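Local coordinates for protein integral membrane indolylacetylinositol arabinosyltransferase EmbC (Mycolicibacterium smegmatis, PDB 7BVE) that probably transfers arabinose units in the membrane to build the arabinan of the mycobacterial cell wall, at residues A[43-48]-A[1051-1056]; A[66-71]-A[200-205]. All blocks are in the same frame, centred on the assembly; numbering follows the deposited sequence.

Interactions 1 and 2 lie in one antiparallel sheet, their centres about 11 Å apart. In the strand order of that sheet, 67-71 is followed by 201-203, then by 38-46 and finally by 1056-1062. Interaction 2 is therefore an inner pairing within the concanavalin-like domain, whereas interaction 1 is the edge pairing, made by a strand of the C-terminal region. The two meet directly through L45 N and A202 O. L45, L68 and L200 are buried, L1055 only partly; D1056 in interaction 1 is exposed, while no touching residue of interaction 2 is. Their polar sides differ: interaction 1 has an amide between two carboxylates, interaction 2 a pair of threonine hydroxyls.

Interaction 1: A[43-48]-A[1051-1056]; sequences AELNWP and QPARLD
N46 and D1056 set their side chains at about a right angle, the amide plane turned 47° from the carboxylate. N46 ND2 gives a hydrogen bond of 3.0 Å to D1056 OD2, reaching it nearly along the C-O axis although the carboxylate oxygen is tilted out of the amide plane. The same ND2 also bonds to E44 OE2, at 3.2 Å and from above that carboxylate's plane. One amide nitrogen thus lies between two acids whose like charges it would probably soften. Having ND2 face both carboxylates suits this orientation of the amide, with OD1 hydrogen-bonded to S201 OG. Along the backbone, E44 and D1056 form an antiparallel hydrogen-bonded pair: D1056 N to E44 O is 3.2 Å, and the return bond from E44 N to D1056 O is weak. Here the C-terminal region adds the edge strand 1056-1062 to the concanavalin-like domain's sheet. The leucines make the apolar side. L45 holds CG anti to its own N (chi1 175°) and brings CD1 to A1053 CB at 3.8 Å, with L1055 CD2 at 4.2 Å, the two leucine side chains crossing obliquely. L1055 CD1 lies 4.3 Å from A43 CB.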
ATOM      1  N   ALA A  43      22.213  38.311  18.295  1.00 15.92           N
ATOM      2  CA  ALA A  43      21.344  38.379  19.465  1.00 15.92           C
ATOM      3  C   ALA A  43      21.793  37.349  20.485  1.00 15.92           C
ATOM      4  O   ALA A  43      21.816  36.155  20.183  1.00 15.92           O
ATOM      5  CB  ALA A  43      19.890  38.132  19.073  1.00 15.92           C
ATOM      6  N   GLU A  44      22.135  37.796  21.691  1.00 19.81           N
ATOM      7  CA  GLU A  44      22.511  36.881  22.755  1.00 19.81           C
ATOM      8  C   GLU A  44      21.667  37.125  23.997  1.00 19.81           C
ATOM      9  O   GLU A  44      21.061  38.183  24.169  1.00 19.81           O
ATOM     10  CB  GLU A  44      23.986  36.996  23.130  1.00 19.81           C
ATOM     11  CG  GLU A  44      24.350  38.272  23.826  1.00 19.81           C
ATOM     12  CD  GLU A  44      25.794  38.287  24.261  1.00 19.81           C
ATOM     13  OE1 GLU A  44      26.497  37.287  24.010  1.00 19.81           O
ATOM     14  OE2 GLU A  44      26.224  39.294  24.859  1.00 19.81           O
ATOM     15  N   LEU A  45      21.659  36.125  24.872  1.00 17.15           N
ATOM     16  CA  LEU A  45      20.859  36.111  26.092  1.00 17.15           C
ATOM     17  C   LEU A  45      21.784  36.086  27.300  1.00 17.15           C
ATOM     18  O   LEU A  45      22.401  35.059  27.588  1.00 17.15           O
ATOM     19  CB  LEU A  45      19.930  34.903  26.099  1.00 17.15           C
ATOM     20  CG  LEU A  45      19.099  34.652  27.352  1.00 17.15           C
ATOM     21  CD1 LEU A  45      18.176  35.812  27.617  1.00 17.15           C
ATOM     22  CD2 LEU A  45      18.318  33.361  27.207  1.00 17.15           C
ATOM     23  N   ASN A  46      21.875  37.204  28.007  1.00 20.01           N
ATOM     24  CA  ASN A  46      22.600  37.290  29.266  1.00 20.01           C
ATOM     25  C   ASN A  46      21.572  37.268  30.387  1.00 20.01           C
ATOM     26  O   ASN A  46      20.737  38.171  30.467  1.00 20.01           O
ATOM     27  CB  ASN A  46      23.431  38.567  29.319  1.00 20.01           C
ATOM     28  CG  ASN A  46      24.556  38.574  28.306  1.00 20.01           C
ATOM     29  OD1 ASN A  46      25.255  37.578  28.132  1.00 20.01           O
ATOM     30  ND2 ASN A  46      24.735  39.699  27.627  1.00 20.01           N
ATOM     31  N   TRP A  47      21.631  36.244  31.259  1.00 21.72           N
ATOM     32  CA  TRP A  47      20.435  35.897  32.030  1.00 21.72           C
ATOM     33  C   TRP A  47      20.108  36.826  33.192  1.00 21.72           C
ATOM     34  O   TRP A  47      18.940  37.243  33.294  1.00 21.72           O
ATOM     35  CB  TRP A  47      20.484  34.440  32.488  1.00 21.72           C
ATOM     36  CG  TRP A  47      19.361  34.167  33.454  1.00 21.72           C
ATOM     37  CD1 TRP A  47      18.029  34.283  33.211  1.00 21.72           C
ATOM     38  CD2 TRP A  47      19.481  33.758  34.820  1.00 21.72           C
ATOM     39  NE1 TRP A  47      17.311  33.970  34.332  1.00 21.72           N
ATOM     40  CE2 TRP A  47      18.178  33.642  35.336  1.00 21.72           C
ATOM     41  CE3 TRP A  47      20.564  33.466  35.653  1.00 21.72           C
ATOM     42  CZ2 TRP A  47      17.930  33.239  36.637  1.00 21.72           C
ATOM     43  CZ3 TRP A  47      20.312  33.078  36.946  1.00 21.72           C
ATOM     44  CH2 TRP A  47      19.008  32.968  37.427  1.00 21.72           C
ATOM     45  N   PRO A  48      21.031  37.138  34.154  1.00 24.88           N
ATOM     46  CA  PRO A  48      20.549  37.938  35.291  1.00 24.88           C
ATOM     47  C   PRO A  48      20.291  39.373  34.873  1.00 24.88           C
ATOM     48  O   PRO A  48      21.209  40.188  34.739  1.00 24.88           O
ATOM     49  CB  PRO A  48      21.686  37.834  36.314  1.00 24.88           C
ATOM     50  CG  PRO A  48      22.451  36.665  35.888  1.00 24.88           C
ATOM     51  CD  PRO A  48      22.416  36.705  34.408  1.00 24.88           C
ATOM     52  N   GLN A1051       8.847  36.132  33.364  1.00 27.18           N
ATOM     53  CA  GLN A1051       8.680  37.195  32.391  1.00 27.18           C
ATOM     54  C   GLN A1051       9.366  36.812  31.082  1.00 27.18           C
ATOM     55  O   GLN A1051      10.165  35.879  31.048  1.00 27.18           O
ATOM     56  CB  GLN A1051       9.269  38.492  32.940  1.00 27.18           C
ATOM     57  CG  GLN A1051       8.603  38.974  34.213  1.00 27.18           C
ATOM     58  CD  GLN A1051       7.159  39.365  33.999  1.00 27.18           C
ATOM     59  OE1 GLN A1051       6.813  39.973  32.988  1.00 27.18           O
ATOM     60  NE2 GLN A1051       6.303  39.006  34.947  1.00 27.18           N
ATOM     61  N   PRO A1052       9.053  37.488  29.980  1.00 22.51           N
ATOM     62  CA  PRO A1052       9.869  37.313  28.778  1.00 22.51           C
ATOM     63  C   PRO A1052      11.251  37.915  28.964  1.00 22.51           C
ATOM     64  O   PRO A1052      11.477  38.790  29.802  1.00 22.51           O
ATOM     65  CB  PRO A1052       9.077  38.050  27.696  1.00 22.51           C
ATOM     66  CG  PRO A1052       7.696  38.024  28.180  1.00 22.51           C
ATOM     67  CD  PRO A1052       7.786  38.166  29.662  1.00 22.51           C
ATOM     68  N   ALA A1053      12.192  37.414  28.176  1.00 22.50           N
ATOM     69  CA  ALA A1053      13.571  37.867  28.257  1.00 22.50           C
ATOM     70  C   ALA A1053      13.757  39.090  27.373  1.00 22.50           C
ATOM     71  O   ALA A1053      12.902  39.432  26.553  1.00 22.50           O
ATOM     72  CB  ALA A1053      14.518  36.741  27.862  1.00 22.50           C
ATOM     73  N   ARG A1054      14.892  39.767  27.520  1.00 32.88           N
ATOM     74  CA  ARG A1054      15.252  40.837  26.595  1.00 32.88           C
ATOM     75  C   ARG A1054      16.615  40.474  26.013  1.00 32.88           C
ATOM     76  O   ARG A1054      17.463  39.904  26.704  1.00 32.88           O
ATOM     77  CB  ARG A1054      15.250  42.198  27.277  1.00 32.88           C
ATOM     78  CG  ARG A1054      16.314  42.418  28.321  1.00 32.88           C
ATOM     79  CD  ARG A1054      16.096  43.730  29.023  1.00 32.88           C
ATOM     80  NE  ARG A1054      14.902  43.685  29.858  1.00 32.88           N
ATOM     81  CZ  ARG A1054      14.369  44.747  30.449  1.00 32.88           C
ATOM     82  NH1 ARG A1054      14.925  45.940  30.289  1.00 32.88           N
ATOM     83  NH2 ARG A1054      13.281  44.619  31.192  1.00 32.88           N
ATOM     84  N   LEU A1055      16.792  40.751  24.730  1.00 26.48           N
ATOM     85  CA  LEU A1055      17.986  40.303  24.041  1.00 26.48           C
ATOM     86  C   LEU A1055      18.892  41.485  23.731  1.00 26.48           C
ATOM     87  O   LEU A1055      18.429  42.592  23.451  1.00 26.48           O
ATOM     88  CB  LEU A1055      17.614  39.582  22.751  1.00 26.48           C
ATOM     89  CG  LEU A1055      16.673  38.394  22.905  1.00 26.48           C
ATOM     90  CD1 LEU A1055      16.420  37.763  21.556  1.00 26.48           C
ATOM     91  CD2 LEU A1055      17.213  37.390  23.887  1.00 26.48           C
ATOM     92  N   ASP A1056      20.193  41.239  23.781  1.00 30.36           N
ATOM     93  CA  ASP A1056      21.191  42.260  23.506  1.00 30.36           C
ATOM     94  C   ASP A1056      21.590  42.167  22.040  1.00 30.36           C
ATOM     95  O   ASP A1056      22.273  41.222  21.638  1.00 30.36           O
ATOM     96  CB  ASP A1056      22.401  42.085  24.417  1.00 30.36           C
ATOM     97  CG  ASP A1056      22.066  42.330  25.869  1.00 30.36           C
ATOM     98  OD1 ASP A1056      21.148  43.128  26.140  1.00 30.36           O
ATOM     99  OD2 ASP A1056      22.709  41.718  26.745  1.00 30.36           O
TER

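Interaction 2: A[66-71]-A[200-205]; sequences TDLTVT and LSATID
T69 and S201 form the clearest backbone pairing, an antiparallel hydrogen-bonded pair with both bonds made: T69 N to S201 O at 3.0 Å and S201 N to T69 O at 2.9 Å. Farther along, T203 N reaches D67 O only weakly, but T66 N restores a firm bond to T203 O at 3.1 Å. Several CA-H groups also lean on carbonyl oxygens: A202 CA on D67 O, L68 CA on S201 O and L200 CA on T69 O.

The hydroxyl contact joins T66 and T203, whose side chains cross at about a right angle. T203 OG1 donates to T66 OG1 at 2.6 Å. With chi1 near +60° in both (63° in T66, 68° in T203), the two hydroxyls are turned to meet across the strands, and T203 OG1 also lies against D67 CB. T66 CG2 packs on D205, coming 3.5 Å from D205 OD1, an oxygen that is also in a salt bridge with R207.

Apolar packing falls to L68, V70, L200 and A202, all of them buried. L68 CD1 lies 3.8 Å from A202 CB and also rests on S201 O, while V70 CG2 meets L200 CD1 at 4.1 Å, the two side chains crossing at a slant. L92 of strand 90-93 packs on both V70 and L200, and W47 touches L200 as well.

Backbone bonds from L68 and V70 to strand 140-145, and from A202 and I204 to strand 38-46, place this pair of strands, antiparallel at 175°, inside the sheet of a concanavalin-like domain.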
ATOM      1  N   THR A  66      24.180  28.436  19.534  1.00 15.07           N
ATOM      2  CA  THR A  66      25.467  28.038  18.977  1.00 15.07           C
ATOM      3  C   THR A  66      26.584  28.030  20.013  1.00 15.07           C
ATOM      4  O   THR A  66      27.700  27.623  19.687  1.00 15.07           O
ATOM      5  CB  THR A  66      25.846  28.958  17.813  1.00 15.07           C
ATOM      6  OG1 THR A  66      26.002  30.299  18.283  1.00 15.07           O
ATOM      7  CG2 THR A  66      24.773  28.940  16.758  1.00 15.07           C
ATOM      8  N   ASP A  67      26.300  28.437  21.244  1.00 15.07           N
ATOM      9  CA  ASP A  67      27.281  28.673  22.289  1.00 15.07           C
ATOM     10  C   ASP A  67      26.531  28.823  23.600  1.00 15.07           C
ATOM     11  O   ASP A  67      25.429  29.365  23.615  1.00 15.07           O
ATOM     12  CB  ASP A  67      28.092  29.935  21.985  1.00 15.07           C
ATOM     13  CG  ASP A  67      29.120  30.241  23.039  1.00 15.07           C
ATOM     14  OD1 ASP A  67      30.162  29.563  23.071  1.00 15.07           O
ATOM     15  OD2 ASP A  67      28.887  31.169  23.842  1.00 15.07           O
ATOM     16  N   LEU A  68      27.120  28.340  24.687  1.00 15.07           N
ATOM     17  CA  LEU A  68      26.498  28.434  25.999  1.00 15.07           C
ATOM     18  C   LEU A  68      27.586  28.414  27.055  1.00 15.07           C
ATOM     19  O   LEU A  68      28.530  27.633  26.961  1.00 15.07           O
ATOM     20  CB  LEU A  68      25.500  27.294  26.220  1.00 15.07           C
ATOM     21  CG  LEU A  68      24.742  27.227  27.542  1.00 15.07           C
ATOM     22  CD1 LEU A  68      23.954  28.479  27.777  1.00 15.07           C
ATOM     23  CD2 LEU A  68      23.814  26.050  27.521  1.00 15.07           C
ATOM     24  N   THR A  69      27.463  29.288  28.049  1.00 15.07           N
ATOM     25  CA  THR A  69      28.505  29.434  29.065  1.00 15.07           C
ATOM     26  C   THR A  69      27.858  29.912  30.356  1.00 15.07           C
ATOM     27  O   THR A  69      27.365  31.039  30.411  1.00 15.07           O
ATOM     28  CB  THR A  69      29.579  30.413  28.599  1.00 15.07           C
ATOM     29  OG1 THR A  69      30.254  29.890  27.451  1.00 15.07           O
ATOM     30  CG2 THR A  69      30.591  30.670  29.695  1.00 15.07           C
ATOM     31  N   VAL A  70      27.873  29.077  31.387  1.00 15.07           N
ATOM     32  CA  VAL A  70      27.350  29.447  32.694  1.00 15.07           C
ATOM     33  C   VAL A  70      28.459  29.274  33.726  1.00 15.07           C
ATOM     34  O   VAL A  70      29.322  28.404  33.590  1.00 15.07           O
ATOM     35  CB  VAL A  70      26.071  28.632  33.025  1.00 15.07           C
ATOM     36  CG1 VAL A  70      26.332  27.169  33.068  1.00 15.07           C
ATOM     37  CG2 VAL A  70      25.433  29.074  34.319  1.00 15.07           C
ATOM     38  N   THR A  71      28.482  30.158  34.727  1.00 20.77           N
ATOM     39  CA  THR A  71      29.562  30.181  35.712  1.00 20.77           C
ATOM     40  C   THR A  71      28.960  30.568  37.060  1.00 20.77           C
ATOM     41  O   THR A  71      28.749  31.750  37.320  1.00 20.77           O
ATOM     42  CB  THR A  71      30.651  31.158  35.291  1.00 20.77           C
ATOM     43  OG1 THR A  71      31.170  30.772  34.015  1.00 20.77           O
ATOM     44  CG2 THR A  71      31.786  31.177  36.293  1.00 20.77           C
ATOM     45  N   LEU A 200      25.236  33.619  33.019  1.00 15.07           N
ATOM     46  CA  LEU A 200      24.888  32.768  31.895  1.00 15.07           C
ATOM     47  C   LEU A 200      24.910  33.587  30.615  1.00 15.07           C
ATOM     48  O   LEU A 200      24.542  34.762  30.611  1.00 15.07           O
ATOM     49  CB  LEU A 200      23.516  32.130  32.109  1.00 15.07           C
ATOM     50  CG  LEU A 200      22.988  31.108  31.102  1.00 15.07           C
ATOM     51  CD1 LEU A 200      22.265  30.019  31.827  1.00 15.07           C
ATOM     52  CD2 LEU A 200      22.032  31.740  30.113  1.00 15.07           C
ATOM     53  N   SER A 201      25.356  32.966  29.526  1.00 15.07           N
ATOM     54  CA  SER A 201      25.371  33.612  28.225  1.00 15.07           C
ATOM     55  C   SER A 201      25.087  32.568  27.163  1.00 15.07           C
ATOM     56  O   SER A 201      25.502  31.419  27.300  1.00 15.07           O
ATOM     57  CB  SER A 201      26.711  34.283  27.946  1.00 15.07           C
ATOM     58  OG  SER A 201      26.953  35.319  28.873  1.00 15.07           O
ATOM     59  N   ALA A 202      24.383  32.972  26.112  1.00 15.07           N
ATOM     60  CA  ALA A 202      24.063  32.066  25.019  1.00 15.07           C
ATOM     61  C   ALA A 202      23.827  32.889  23.769  1.00 15.07           C
ATOM     62  O   ALA A 202      22.976  33.775  23.775  1.00 15.07           O
ATOM     63  CB  ALA A 202      22.829  31.224  25.340  1.00 15.07           C
ATOM     64  N   THR A 203      24.573  32.602  22.707  1.00 15.07           N
ATOM     65  CA  THR A 203      24.389  33.295  21.440  1.00 15.07           C
ATOM     66  C   THR A 203      23.350  32.546  20.626  1.00 15.07           C
ATOM     67  O   THR A 203      23.554  31.385  20.272  1.00 15.07           O
ATOM     68  CB  THR A 203      25.690  33.399  20.650  1.00 15.07           C
ATOM     69  OG1 THR A 203      26.079  32.098  20.214  1.00 15.07           O
ATOM     70  CG2 THR A 203      26.785  33.976  21.508  1.00 15.07           C
ATOM     71  N   ILE A 204      22.244  33.217  20.323  1.00 15.07           N
ATOM     72  CA  ILE A 204      21.143  32.580  19.623  1.00 15.07           C
ATOM     73  C   ILE A 204      21.487  32.467  18.143  1.00 15.07           C
ATOM     74  O   ILE A 204      22.129  33.349  17.561  1.00 15.07           O
ATOM     75  CB  ILE A 204      19.859  33.396  19.854  1.00 15.07           C
ATOM     76  CG1 ILE A 204      19.665  33.624  21.341  1.00 15.07           C
ATOM     77  CG2 ILE A 204      18.651  32.658  19.371  1.00 15.07           C
ATOM     78  CD1 ILE A 204      18.636  34.643  21.647  1.00 15.07           C
ATOM     79  N   ASP A 205      21.075  31.361  17.528  1.00 15.07           N
ATOM     80  CA  ASP A 205      21.336  31.116  16.112  1.00 15.07           C
ATOM     81  C   ASP A 205      20.386  31.954  15.259  1.00 15.07           C
ATOM     82  O   ASP A 205      19.341  31.498  14.795  1.00 15.07           O
ATOM     83  CB  ASP A 205      21.202  29.635  15.803  1.00 15.07           C
ATOM     84  CG  ASP A 205      21.522  29.312  14.369  1.00 15.07           C
ATOM     85  OD1 ASP A 205      22.711  29.349  13.999  1.00 15.07           O
ATOM     86  OD2 ASP A 205      20.581  29.017  13.607  1.00 15.07           O
TER